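Local coordinates for protein endo-b-1,4-glucanase (PDB 1KS8) that probably hydrolyses internal beta-1,4-glucosidic linkages of cellulose and related beta-glucans, as a termite endoglucanase of glycosyl hydrolase family 9, at residues Val262-Leu267 and Gln271-Thr276; Ser279-Leu284 and Ser325-Phe330; Asn286-Thr291 and Leu296-Trp301; Ala310-Leu315 and Phe421-Ala426. All coordinates share one frame; numbering follows the deposited sequence.

Contact 1 (Val262-Leu267 and Gln271-Thr276); sequences VLLAKL and QAYKDT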
loop_
_atom_site.group_PDB
_atom_site.type_symbol
_atom_site.label_atom_id
_atom_site.label_comp_id
_atom_site.label_asym_id
_atom_site.label_seq_id
_atom_site.Cartn_x
_atom_site.Cartn_y
_atom_site.Cartn_z
ATOM N N VAL A 262 -14.857 6.325 6.775
ATOM C CA VAL A 262 -15.455 6.649 5.489
ATOM C C VAL A 262 -16.063 5.394 4.862
ATOM O O VAL A 262 -17.043 5.473 4.122
ATOM C CB VAL A 262 -14.420 7.312 4.533
ATOM C CG1 VAL A 262 -13.468 6.276 3.964
ATOM C CG2 VAL A 262 -15.144 8.064 3.428
ATOM N N LEU A 263 -15.498 4.233 5.184
ATOM C CA LEU A 263 -16.006 2.966 4.661
ATOM C C LEU A 263 -17.354 2.665 5.323
ATOM O O LEU A 263 -18.337 2.372 4.641
ATOM C CB LEU A 263 -15.025 1.828 4.968
ATOM C CG LEU A 263 -14.889 0.656 3.986
ATOM C CD1 LEU A 263 -14.347 -0.551 4.746
ATOM C CD2 LEU A 263 -16.216 0.310 3.340
ATOM N N LEU A 264 -17.397 2.731 6.652
ATOM C CA LEU A 264 -18.638 2.470 7.373
ATOM C C LEU A 264 -19.715 3.494 7.030
ATOM O O LEU A 264 -20.902 3.172 7.031
ATOM C CB LEU A 264 -18.392 2.446 8.887
ATOM C CG LEU A 264 -17.729 1.167 9.412
ATOM C CD1 LEU A 264 -17.428 1.309 10.890
ATOM C CD2 LEU A 264 -18.648 -0.025 9.167
ATOM N N ALA A 265 -19.308 4.724 6.732
ATOM C CA ALA A 265 -20.273 5.754 6.371
ATOM C C ALA A 265 -20.989 5.318 5.094
ATOM O O ALA A 265 -22.201 5.478 4.963
ATOM C CB ALA A 265 -19.567 7.089 6.148
ATOM N N LYS A 266 -20.233 4.755 4.158
ATOM C CA LYS A 266 -20.806 4.301 2.896
ATOM C C LYS A 266 -21.668 3.054 3.066
ATOM O O LYS A 266 -22.737 2.940 2.465
ATOM C CB LYS A 266 -19.696 4.010 1.883
ATOM C CG LYS A 266 -20.206 3.579 0.514
ATOM C CD LYS A 266 -19.058 3.361 -0.460
ATOM C CE LYS A 266 -19.567 3.113 -1.872
ATOM N NZ LYS A 266 -20.453 1.922 -1.950
ATOM N N LEU A 267 -21.203 2.123 3.893
ATOM C CA LEU A 267 -21.914 0.869 4.127
ATOM C C LEU A 267 -23.179 0.979 4.974
ATOM O O LEU A 267 -24.109 0.186 4.806
ATOM C CB LEU A 267 -20.970 -0.148 4.778
ATOM C CG LEU A 267 -19.734 -0.561 3.977
ATOM C CD1 LEU A 267 -18.877 -1.492 4.818
ATOM C CD2 LEU A 267 -20.157 -1.246 2.688
ATOM N N GLN A 271 -25.081 9.017 9.759
ATOM C CA GLN A 271 -24.528 10.362 9.868
ATOM C C GLN A 271 -23.325 10.482 10.801
ATOM O O GLN A 271 -22.409 11.259 10.532
ATOM C CB GLN A 271 -25.618 11.342 10.323
ATOM C CG GLN A 271 -25.141 12.786 10.406
ATOM C CD GLN A 271 -24.763 13.355 9.050
ATOM O OE1 GLN A 271 -23.746 14.039 8.911
ATOM N NE2 GLN A 271 -25.584 13.084 8.045
ATOM N N ALA A 272 -23.320 9.717 11.890
ATOM C CA ALA A 272 -22.226 9.774 12.858
ATOM C C ALA A 272 -20.851 9.581 12.219
ATOM O O ALA A 272 -19.911 10.314 12.526
ATOM C CB ALA A 272 -22.443 8.734 13.953
ATOM N N TYR A 273 -20.732 8.592 11.341
ATOM C CA TYR A 273 -19.458 8.336 10.677
ATOM C C TYR A 273 -19.099 9.504 9.764
ATOM O O TYR A 273 -17.941 9.913 9.691
ATOM C CB TYR A 273 -19.531 7.049 9.855
ATOM C CG TYR A 273 -19.835 5.808 10.666
ATOM C CD1 TYR A 273 -19.010 5.417 11.721
ATOM C CD2 TYR A 273 -20.945 5.017 10.369
ATOM C CE1 TYR A 273 -19.283 4.266 12.461
ATOM C CE2 TYR A 273 -21.225 3.868 11.101
ATOM C CZ TYR A 273 -20.392 3.499 12.142
ATOM O OH TYR A 273 -20.666 2.357 12.862
ATOM N N LYS A 274 -20.102 10.038 9.071
ATOM C CA LYS A 274 -19.890 11.157 8.164
ATOM C C LYS A 274 -19.409 12.391 8.917
ATOM O O LYS A 274 -18.606 13.161 8.393
ATOM C CB LYS A 274 -21.179 11.472 7.399
ATOM C CG LYS A 274 -21.713 10.290 6.605
ATOM C CD LYS A 274 -23.023 10.624 5.913
ATOM C CE LYS A 274 -23.643 9.381 5.298
ATOM N NZ LYS A 274 -24.925 9.699 4.616
ATOM N N ASP A 275 -19.896 12.577 10.143
ATOM C CA ASP A 275 -19.482 13.718 10.955
ATOM C C ASP A 275 -17.986 13.620 11.251
ATOM O O ASP A 275 -17.251 14.598 11.125
ATOM C CB ASP A 275 -20.238 13.765 12.291
ATOM C CG ASP A 275 -21.722 14.040 12.129
ATOM O OD1 ASP A 275 -22.101 14.805 11.221
ATOM O OD2 ASP A 275 -22.512 13.501 12.934
ATOM N N THR A 276 -17.543 12.433 11.651
ATOM C CA THR A 276 -16.136 12.237 11.975
ATOM C C THR A 276 -15.243 12.455 10.757
ATOM O O THR A 276 -14.157 13.024 10.874
ATOM C CB THR A 276 -15.893 10.831 12.555
ATOM O OG1 THR A 276 -16.773 10.619 13.669
ATOM C CG2 THR A 276 -14.457 10.697 13.032
#
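Leu-264 and Tyr-273 carry this contact, a worked example of how an aliphatic side chain can pave an aromatic face. CB of Leu-264 stands almost on the ring normal of Tyr-273, 3.8 Å from the centroid and only 6° off the perpendicular, a CH-pi contact made over the middle of the ring. With CG of the leucine anti to its carbonyl carbon (chi1 -77°), the branch runs on across the same ring, and CD1 of Leu-264 comes 3.8 Å from CE1 of Tyr-273. The ring has little choice of tilt: CD2 of Tyr-273 rests 3.8 Å from the carbonyl O of Leu-264, its phenol hydroxyl is hydrogen-bonded to Glu-236, and Tyr-239 meets it edge-to-face. Beside the ring the packing is close because Ala-265 is small. Its CB sits 3.7 Å from CB of Tyr-273 and also touches CG of Lys-274, whose extended chain carries NZ to a weak hydrogen bond with the carbonyl O of Asn-269. Segments 262-267 and 271-276 run roughly antiparallel, their axes 149° apart in direction and 8.1 Å at closest approach; with so short a connection, helices 257-268 and 271-286 form a helical hairpin, consistent with the (alpha/alpha)6 fold of family 9.

Contact 2 (Ser279-Leu284 and Ser325-Phe330); sequences SYVNYL and SSYRQF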
loop_
_atom_site.group_PDB
_atom_site.type_symbol
_atom_site.label_atom_id
_atom_site.label_comp_id
_atom_site.label_asym_id
_atom_site.label_seq_id
_atom_site.Cartn_x
_atom_site.Cartn_y
_atom_site.Cartn_z
ATOM N N SER A 279 -15.088 16.259 9.929
ATOM C CA SER A 279 -14.276 16.935 10.929
ATOM C C SER A 279 -12.792 16.771 10.623
ATOM O O SER A 279 -12.021 17.728 10.711
ATOM C CB SER A 279 -14.580 16.376 12.318
ATOM O OG SER A 279 -13.809 17.036 13.306
ATOM N N TYR A 280 -12.398 15.554 10.259
ATOM C CA TYR A 280 -11.002 15.271 9.946
ATOM C C TYR A 280 -10.544 15.990 8.680
ATOM O O TYR A 280 -9.498 16.641 8.671
ATOM C CB TYR A 280 -10.793 13.764 9.780
ATOM C CG TYR A 280 -9.392 13.392 9.344
ATOM C CD1 TYR A 280 -8.293 13.664 10.158
ATOM C CD2 TYR A 280 -9.166 12.783 8.110
ATOM C CE1 TYR A 280 -6.995 13.339 9.750
ATOM C CE2 TYR A 280 -7.874 12.454 7.694
ATOM C CZ TYR A 280 -6.798 12.736 8.518
ATOM O OH TYR A 280 -5.520 12.430 8.104
ATOM N N VAL A 281 -11.320 15.867 7.609
ATOM C CA VAL A 281 -10.958 16.513 6.355
ATOM C C VAL A 281 -10.895 18.028 6.503
ATOM O O VAL A 281 -9.949 18.660 6.031
ATOM C CB VAL A 281 -11.947 16.144 5.228
ATOM C CG1 VAL A 281 -11.614 16.934 3.968
ATOM C CG2 VAL A 281 -11.865 14.647 4.936
ATOM N N ASN A 282 -11.894 18.613 7.159
ATOM C CA ASN A 282 -11.916 20.059 7.354
ATOM C C ASN A 282 -10.672 20.493 8.114
ATOM O O ASN A 282 -10.080 21.529 7.813
ATOM C CB ASN A 282 -13.175 20.478 8.120
ATOM C CG ASN A 282 -14.438 20.354 7.282
ATOM O OD1 ASN A 282 -15.553 20.459 7.801
ATOM N ND2 ASN A 282 -14.272 20.136 5.982
ATOM N N TYR A 283 -10.273 19.692 9.097
ATOM C CA TYR A 283 -9.083 19.989 9.882
ATOM C C TYR A 283 -7.841 20.007 8.996
ATOM O O TYR A 283 -7.010 20.908 9.094
ATOM C CB TYR A 283 -8.885 18.949 10.985
ATOM C CG TYR A 283 -7.531 19.066 11.638
ATOM C CD1 TYR A 283 -7.230 20.146 12.467
ATOM C CD2 TYR A 283 -6.522 18.145 11.361
ATOM C CE1 TYR A 283 -5.957 20.311 12.997
ATOM C CE2 TYR A 283 -5.243 18.301 11.887
ATOM C CZ TYR A 283 -4.968 19.387 12.700
ATOM O OH TYR A 283 -3.699 19.564 13.199
ATOM N N LEU A 284 -7.709 19.001 8.137
ATOM C CA LEU A 284 -6.558 18.931 7.245
ATOM C C LEU A 284 -6.490 20.148 6.333
ATOM O O LEU A 284 -5.439 20.769 6.191
ATOM C CB LEU A 284 -6.619 17.664 6.385
ATOM C CG LEU A 284 -6.432 16.314 7.080
ATOM C CD1 LEU A 284 -6.567 15.206 6.046
ATOM C CD2 LEU A 284 -5.064 16.254 7.760
ATOM N N SER A 325 -17.056 19.244 -4.279
ATOM C CA SER A 325 -16.208 20.118 -5.083
ATOM C C SER A 325 -14.931 20.568 -4.383
ATOM O O SER A 325 -13.837 20.447 -4.940
ATOM C CB SER A 325 -17.001 21.346 -5.541
ATOM O OG SER A 325 -18.037 20.968 -6.429
ATOM N N SER A 326 -15.063 21.083 -3.166
ATOM C CA SER A 326 -13.904 21.559 -2.423
ATOM C C SER A 326 -12.960 20.434 -2.010
ATOM O O SER A 326 -11.741 20.589 -2.064
ATOM C CB SER A 326 -14.351 22.352 -1.186
ATOM O OG SER A 326 -15.132 21.560 -0.312
ATOM N N TYR A 327 -13.522 19.299 -1.603
ATOM C CA TYR A 327 -12.709 18.159 -1.190
ATOM C C TYR A 327 -11.922 17.594 -2.371
ATOM O O TYR A 327 -10.737 17.280 -2.248
ATOM C CB TYR A 327 -13.598 17.069 -0.584
ATOM C CG TYR A 327 -14.028 17.325 0.847
ATOM C CD1 TYR A 327 -13.839 18.572 1.453
ATOM C CD2 TYR A 327 -14.632 16.317 1.595
ATOM C CE1 TYR A 327 -14.243 18.801 2.771
ATOM C CE2 TYR A 327 -15.038 16.535 2.907
ATOM C CZ TYR A 327 -14.842 17.774 3.488
ATOM O OH TYR A 327 -15.248 17.978 4.787
ATOM N N ARG A 328 -12.585 17.465 -3.515
ATOM C CA ARG A 328 -11.932 16.950 -4.713
ATOM C C ARG A 328 -10.845 17.907 -5.182
ATOM O O ARG A 328 -9.763 17.482 -5.592
ATOM C CB ARG A 328 -12.966 16.741 -5.821
ATOM C CG ARG A 328 -13.850 15.531 -5.583
ATOM C CD ARG A 328 -15.067 15.514 -6.493
ATOM N NE ARG A 328 -15.818 14.274 -6.327
ATOM C CZ ARG A 328 -17.065 14.080 -6.746
ATOM N NH1 ARG A 328 -17.726 15.050 -7.364
ATOM N NH2 ARG A 328 -17.648 12.903 -6.550
ATOM N N GLN A 329 -11.131 19.203 -5.118
ATOM C CA GLN A 329 -10.163 20.211 -5.530
ATOM C C GLN A 329 -8.932 20.161 -4.631
ATOM O O GLN A 329 -7.799 20.179 -5.117
ATOM C CB GLN A 329 -10.788 21.606 -5.461
ATOM C CG GLN A 329 -9.839 22.740 -5.838
ATOM C CD GLN A 329 -9.570 22.821 -7.332
ATOM O OE1 GLN A 329 -8.753 23.626 -7.781
ATOM N NE2 GLN A 329 -10.261 21.997 -8.109
ATOM N N PHE A 330 -9.144 20.089 -3.319
ATOM C CA PHE A 330 -8.010 20.053 -2.408
ATOM C C PHE A 330 -7.189 18.790 -2.623
ATOM O O PHE A 330 -5.959 18.835 -2.624
ATOM C CB PHE A 330 -8.454 20.122 -0.946
ATOM C CG PHE A 330 -7.328 20.448 -0.006
ATOM C CD1 PHE A 330 -7.057 21.767 0.345
ATOM C CD2 PHE A 330 -6.485 19.446 0.458
ATOM C CE1 PHE A 330 -5.956 22.081 1.142
ATOM C CE2 PHE A 330 -5.383 19.749 1.253
ATOM C CZ PHE A 330 -5.118 21.071 1.595
#
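Val-281 turns CG1 anti to its backbone N (chi1 175°), while Tyr-327 holds CG anti to its carbonyl carbon (chi1 -79°); together these torsions set the valine methyl over the phenol ring. The contact joins helices 271-286 and 324-341 of the (alpha/alpha)6 barrel, and illustrates how one aromatic side chain can bridge two helices whose nearest CA atoms here, those of Val-281 and Tyr-327, are 7.9 Å apart. The methyl lies over the centre of the ring in a CH-pi contact, with CG1 of Val-281 3.4 Å from the Tyr-327 centroid and close to the ring normal. CB of Val-281 follows toward the phenol end, 3.8 Å from CZ of Tyr-327. Asn-282 comes from another direction, its amide nitrogen arriving at the ring's edge, in plane, and its amide turned 71° from the ring. One residue thus offers a face to an apolar branch and a rim to a polar one. Leu-322, Gln-278 and Ile-285 also touch the Tyr-327 side chain, and Met-314 of helix 303-319 packs against Val-281. Were Tyr-327 an alanine, the valine methyl would probably lose the ring beneath it and the Asn-282 amide its phenolic neighbour. At that polar end, ND2 of Asn-282 lies 2.7 Å from OH of Tyr-327.

Contact 3 (Asn286-Thr291 and Leu296-Trp301); sequences NNQQKT and LYIDMW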
loop_
_atom_site.group_PDB
_atom_site.type_symbol
_atom_site.label_atom_id
_atom_site.label_comp_id
_atom_site.label_asym_id
_atom_site.label_seq_id
_atom_site.Cartn_x
_atom_site.Cartn_y
_atom_site.Cartn_z
ATOM N N ASN A 286 -8.099 23.167 6.608
ATOM C CA ASN A 286 -8.008 24.431 7.327
ATOM C C ASN A 286 -6.860 24.616 8.311
ATOM O O ASN A 286 -6.337 25.724 8.437
ATOM C CB ASN A 286 -9.322 24.683 8.082
ATOM C CG ASN A 286 -10.514 24.835 7.158
ATOM O OD1 ASN A 286 -11.651 24.563 7.549
ATOM N ND2 ASN A 286 -10.267 25.289 5.938
ATOM N N ASN A 287 -6.451 23.552 8.998
ATOM C CA ASN A 287 -5.423 23.707 10.020
ATOM C C ASN A 287 -4.134 22.888 10.005
ATOM O O ASN A 287 -3.112 23.359 10.504
ATOM C CB ASN A 287 -6.085 23.554 11.390
ATOM C CG ASN A 287 -7.243 24.520 11.585
ATOM O OD1 ASN A 287 -8.398 24.111 11.708
ATOM N ND2 ASN A 287 -6.936 25.809 11.603
ATOM N N GLN A 288 -4.163 21.670 9.472
ATOM C CA GLN A 288 -2.950 20.846 9.445
ATOM C C GLN A 288 -1.767 21.621 8.870
ATOM O O GLN A 288 -1.913 22.363 7.895
ATOM C CB GLN A 288 -3.180 19.578 8.615
ATOM C CG GLN A 288 -1.910 18.759 8.365
ATOM C CD GLN A 288 -1.352 18.117 9.628
ATOM O OE1 GLN A 288 -0.135 18.029 9.807
ATOM N NE2 GLN A 288 -2.238 17.653 10.501
ATOM N N GLN A 289 -0.596 21.444 9.475
ATOM C CA GLN A 289 0.604 22.124 9.011
ATOM C C GLN A 289 0.839 21.832 7.537
ATOM O O GLN A 289 0.673 20.698 7.082
ATOM C CB GLN A 289 1.829 21.679 9.814
ATOM C CG GLN A 289 3.131 22.282 9.299
ATOM C CD GLN A 289 4.333 21.917 10.144
ATOM O OE1 GLN A 289 5.478 22.061 9.707
ATOM N NE2 GLN A 289 4.084 21.458 11.364
ATOM N N LYS A 290 1.227 22.863 6.799
ATOM C CA LYS A 290 1.497 22.732 5.375
ATOM C C LYS A 290 2.812 23.422 5.058
ATOM O O LYS A 290 3.260 24.288 5.807
ATOM C CB LYS A 290 0.375 23.384 4.566
ATOM C CG LYS A 290 -0.996 22.782 4.821
ATOM C CD LYS A 290 -2.095 23.578 4.143
ATOM C CE LYS A 290 -3.460 22.969 4.431
ATOM N NZ LYS A 290 -3.790 22.997 5.887
ATOM N N THR A 291 3.443 23.024 3.959
ATOM C CA THR A 291 4.683 23.664 3.547
ATOM C C THR A 291 4.246 24.994 2.937
ATOM O O THR A 291 3.069 25.179 2.624
ATOM C CB THR A 291 5.417 22.846 2.468
ATOM O OG1 THR A 291 4.639 22.842 1.262
ATOM C CG2 THR A 291 5.640 21.412 2.943
ATOM N N LEU A 296 0.523 19.263 2.372
ATOM C CA LEU A 296 0.188 18.872 3.738
ATOM C C LEU A 296 1.448 18.243 4.322
ATOM O O LEU A 296 2.026 17.345 3.712
ATOM C CB LEU A 296 -0.929 17.824 3.741
ATOM C CG LEU A 296 -2.361 18.292 3.475
ATOM C CD1 LEU A 296 -3.257 17.086 3.246
ATOM C CD2 LEU A 296 -2.858 19.110 4.659
ATOM N N TYR A 297 1.888 18.709 5.485
ATOM C CA TYR A 297 3.080 18.138 6.105
ATOM C C TYR A 297 2.645 17.444 7.385
ATOM O O TYR A 297 2.556 18.059 8.451
ATOM C CB TYR A 297 4.123 19.219 6.400
ATOM C CG TYR A 297 5.472 18.643 6.766
ATOM C CD1 TYR A 297 5.813 18.390 8.095
ATOM C CD2 TYR A 297 6.386 18.283 5.772
ATOM C CE1 TYR A 297 7.029 17.789 8.424
ATOM C CE2 TYR A 297 7.600 17.683 6.091
ATOM C CZ TYR A 297 7.914 17.438 7.415
ATOM O OH TYR A 297 9.111 16.827 7.722
ATOM N N ILE A 298 2.377 16.151 7.259
ATOM C CA ILE A 298 1.897 15.336 8.363
ATOM C C ILE A 298 3.002 14.688 9.198
ATOM O O ILE A 298 2.862 14.541 10.412
ATOM C CB ILE A 298 0.921 14.271 7.808
ATOM C CG1 ILE A 298 -0.310 14.983 7.234
ATOM C CG2 ILE A 298 0.523 13.286 8.894
ATOM C CD1 ILE A 298 -1.183 14.120 6.357
ATOM N N ASP A 299 4.097 14.309 8.549
ATOM C CA ASP A 299 5.225 13.695 9.241
ATOM C C ASP A 299 6.423 13.689 8.305
ATOM O O ASP A 299 6.264 13.805 7.089
ATOM C CB ASP A 299 4.887 12.260 9.658
ATOM C CG ASP A 299 5.949 11.647 10.554
ATOM O OD1 ASP A 299 6.266 12.252 11.600
ATOM O OD2 ASP A 299 6.467 10.563 10.215
ATOM N N MET A 300 7.618 13.561 8.874
ATOM C CA MET A 300 8.844 13.541 8.086
ATOM C C MET A 300 9.023 12.242 7.301
ATOM O O MET A 300 9.722 12.227 6.293
ATOM C CB MET A 300 10.066 13.755 8.989
ATOM C CG MET A 300 10.218 12.709 10.083
ATOM S SD MET A 300 11.828 12.765 10.888
ATOM C CE MET A 300 12.825 11.865 9.679
ATOM N N TRP A 301 8.400 11.157 7.758
ATOM C CA TRP A 301 8.522 9.872 7.067
ATOM C C TRP A 301 7.438 9.709 6.011
ATOM O O TRP A 301 6.249 9.812 6.311
ATOM C CB TRP A 301 8.434 8.707 8.055
ATOM C CG TRP A 301 9.492 8.714 9.115
ATOM C CD1 TRP A 301 9.330 9.039 10.434
ATOM C CD2 TRP A 301 10.872 8.365 8.954
ATOM N NE1 TRP A 301 10.524 8.910 11.104
ATOM C CE2 TRP A 301 11.486 8.499 10.220
ATOM C CE3 TRP A 301 11.650 7.951 7.863
ATOM C CZ2 TRP A 301 12.847 8.233 10.427
ATOM C CZ3 TRP A 301 13.004 7.686 8.069
ATOM C CH2 TRP A 301 13.587 7.830 9.343
#
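Gln-289 and Tyr-297 are joined by one backbone hydrogen bond, from N of Tyr-297 to O of Gln-289 at 2.8 Å, and it is nearly straight at 168°. The segments belong to the loop between helices 271-286 and 303-319 of the (alpha/alpha)6 fold, where Lys-290 and Leu-296 form a single beta bridge: a small example of how extended chain can be pinned without a full sheet. Around this bond Leu-296 meets two neighbours. Its CD2 touches methylenes of both, 3.8 Å from CG of Gln-288 and 3.9 Å from CE of Lys-290, the lysine lying alongside the leucine and the glutamine crossing it at about a right angle. The Tyr-297 ring is approached by CG2 of Thr-291 at 4.3 Å from its CD2. Farther out, Thr-291 is anchored by its hydroxyl to Asp-399 and to N of Leu-295, while N of Leu-296 is hydrogen-bonded to Gln-334. Lys-290 bends at its last torsion (chi4 63°), bringing its ammonium back toward the preceding helix. NZ is gripped by the carbonyls of Leu-284 and Ile-285 at the helix end and by that of Gln-288 just beyond it, the last met on a lone pair with NZ of Lys-290 2.8 Å from O of Gln-288.

Contact 4 (Ala310-Leu315 and Phe421-Ala426); sequences AAFIML and FQSALA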
loop_
_atom_site.group_PDB
_atom_site.type_symbol
_atom_site.label_atom_id
_atom_site.label_comp_id
_atom_site.label_asym_id
_atom_site.label_seq_id
_atom_site.Cartn_x
_atom_site.Cartn_y
_atom_site.Cartn_z
ATOM N N ALA A 310 -4.141 11.278 2.443
ATOM C CA ALA A 310 -5.160 12.225 2.871
ATOM C C ALA A 310 -6.012 12.593 1.659
ATOM O O ALA A 310 -7.237 12.695 1.761
ATOM C CB ALA A 310 -4.510 13.470 3.462
ATOM N N ALA A 311 -5.366 12.783 0.512
ATOM C CA ALA A 311 -6.087 13.126 -0.708
ATOM C C ALA A 311 -7.105 12.037 -1.038
ATOM O O ALA A 311 -8.231 12.333 -1.441
ATOM C CB ALA A 311 -5.114 13.309 -1.874
ATOM N N PHE A 312 -6.721 10.776 -0.865
ATOM C CA PHE A 312 -7.652 9.698 -1.165
ATOM C C PHE A 312 -8.835 9.698 -0.204
ATOM O O PHE A 312 -9.967 9.451 -0.614
ATOM C CB PHE A 312 -6.969 8.333 -1.128
ATOM C CG PHE A 312 -7.848 7.227 -1.625
ATOM C CD1 PHE A 312 -8.324 7.244 -2.932
ATOM C CD2 PHE A 312 -8.255 6.204 -0.777
ATOM C CE1 PHE A 312 -9.198 6.261 -3.390
ATOM C CE2 PHE A 312 -9.130 5.214 -1.226
ATOM C CZ PHE A 312 -9.601 5.245 -2.533
ATOM N N ILE A 313 -8.580 9.966 1.074
ATOM C CA ILE A 313 -9.666 10.017 2.045
ATOM C C ILE A 313 -10.626 11.132 1.635
ATOM O O ILE A 313 -11.842 10.982 1.738
ATOM C CB ILE A 313 -9.136 10.277 3.478
ATOM C CG1 ILE A 313 -8.441 9.016 4.005
ATOM C CG2 ILE A 313 -10.282 10.674 4.410
ATOM C CD1 ILE A 313 -9.352 7.796 4.126
ATOM N N MET A 314 -10.078 12.242 1.152
ATOM C CA MET A 314 -10.904 13.365 0.720
ATOM C C MET A 314 -11.756 12.985 -0.484
ATOM O O MET A 314 -12.927 13.360 -0.570
ATOM C CB MET A 314 -10.029 14.567 0.370
ATOM C CG MET A 314 -9.390 15.221 1.577
ATOM S SD MET A 314 -8.430 16.669 1.119
ATOM C CE MET A 314 -7.427 16.871 2.586
ATOM N N LEU A 315 -11.168 12.243 -1.418
ATOM C CA LEU A 315 -11.893 11.815 -2.606
ATOM C C LEU A 315 -13.007 10.839 -2.225
ATOM O O LEU A 315 -14.094 10.864 -2.810
ATOM C CB LEU A 315 -10.921 11.184 -3.608
ATOM C CG LEU A 315 -10.003 12.225 -4.262
ATOM C CD1 LEU A 315 -8.782 11.554 -4.877
ATOM C CD2 LEU A 315 -10.787 12.994 -5.313
ATOM N N PHE A 421 -1.850 6.991 -3.299
ATOM C CA PHE A 421 -1.497 7.795 -4.466
ATOM C C PHE A 421 -2.140 7.228 -5.734
ATOM O O PHE A 421 -2.824 7.945 -6.468
ATOM C CB PHE A 421 0.032 7.804 -4.594
ATOM C CG PHE A 421 0.556 8.493 -5.824
ATOM C CD1 PHE A 421 0.394 9.861 -6.003
ATOM C CD2 PHE A 421 1.274 7.772 -6.775
ATOM C CE1 PHE A 421 0.945 10.505 -7.115
ATOM C CE2 PHE A 421 1.827 8.402 -7.885
ATOM C CZ PHE A 421 1.663 9.771 -8.055
ATOM N N GLN A 422 -1.935 5.938 -5.983
ATOM C CA GLN A 422 -2.497 5.318 -7.176
ATOM C C GLN A 422 -4.021 5.335 -7.177
ATOM O O GLN A 422 -4.645 5.610 -8.205
ATOM C CB GLN A 422 -1.994 3.880 -7.327
ATOM C CG GLN A 422 -2.400 3.259 -8.659
ATOM C CD GLN A 422 -1.732 1.929 -8.919
ATOM O OE1 GLN A 422 -0.504 1.827 -8.926
ATOM N NE2 GLN A 422 -2.537 0.898 -9.141
ATOM N N SER A 423 -4.628 5.049 -6.029
ATOM C CA SER A 423 -6.079 5.055 -5.953
ATOM C C SER A 423 -6.631 6.463 -6.164
ATOM O O SER A 423 -7.700 6.630 -6.752
ATOM C CB SER A 423 -6.536 4.475 -4.614
ATOM O OG SER A 423 -6.221 3.089 -4.569
ATOM N N ALA A 424 -5.899 7.472 -5.698
ATOM C CA ALA A 424 -6.318 8.860 -5.872
ATOM C C ALA A 424 -6.250 9.228 -7.351
ATOM O O ALA A 424 -7.102 9.958 -7.860
ATOM C CB ALA A 424 -5.423 9.794 -5.053
ATOM N N LEU A 425 -5.238 8.716 -8.046
ATOM C CA LEU A 425 -5.095 8.989 -9.470
ATOM C C LEU A 425 -6.280 8.395 -10.221
ATOM O O LEU A 425 -6.832 9.026 -11.121
ATOM C CB LEU A 425 -3.786 8.396 -9.999
ATOM C CG LEU A 425 -2.513 9.130 -9.573
ATOM C CD1 LEU A 425 -1.296 8.265 -9.858
ATOM C CD2 LEU A 425 -2.426 10.459 -10.313
ATOM N N ALA A 426 -6.672 7.179 -9.851
ATOM C CA ALA A 426 -7.808 6.529 -10.494
ATOM C C ALA A 426 -9.062 7.376 -10.287
ATOM O O ALA A 426 -9.883 7.517 -11.198
ATOM C CB ALA A 426 -8.014 5.135 -9.910
#
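Helix segments 310-315 and 421-426 run in broadly the same direction, their axes 38° apart and 8.6 Å at closest approach, with CA of Phe-312 just 5.0 Å from CA of Ala-424. The close approach illustrates how small residues, here Ser-423 and Ala-424, allow helices to come near. Phe-312 is their bulky counterpart: CG lies anti to the backbone N (chi1 -172°), which swings the ring against Ser-423. CB of Ser-423 sits over one face, offset toward the rim, in a CH-pi contact 3.8 Å from the centroid of Phe-312 and 3.4 Å from its CE1. The Ser-423 hydroxyl is hydrogen-bonded to the carbonyl O of Val-71. Ala-424 takes the other large neighbour, its CB 3.8 Å from CD1 of Leu-315. Shortening Phe-312 to a glycine is likely to leave the Ser-423 methylene without its aromatic cover and open a gap between the two helices. All four touching residues are buried. Trp-74 of helix 62-78 meets the Phe-312 ring edge-to-face, helix 324-341 packs on Leu-315 and Ala-424 through Ala-331 and Ile-335, and helix 5-18 lies against Gln-422 and Leu-425, so helices 5-18, 62-78 and 324-341 all border the pair.

From the N terminus, contact 1 closes first, around the short turn joining helices 257-268 and 271-286. The same second helix then opens contact 2, whose partner on helix 324-341 closes a much longer loop. Contact 3 is nested inside that loop, pinning the connection into helix 303-319, and it touches contact 2 through a probable hydrogen bond between N of Gln-288 and O of Tyr-283. Contact 4 starts from helix 303-319, also within the loop of contact 2, but ends on helix 415-430, so contacts 2 and 4 cross. Met-314 packs against Phe-330, and Ala-310 against Leu-284 and Leu-296, tying contacts 2, 3 and 4 together around helix 303-319.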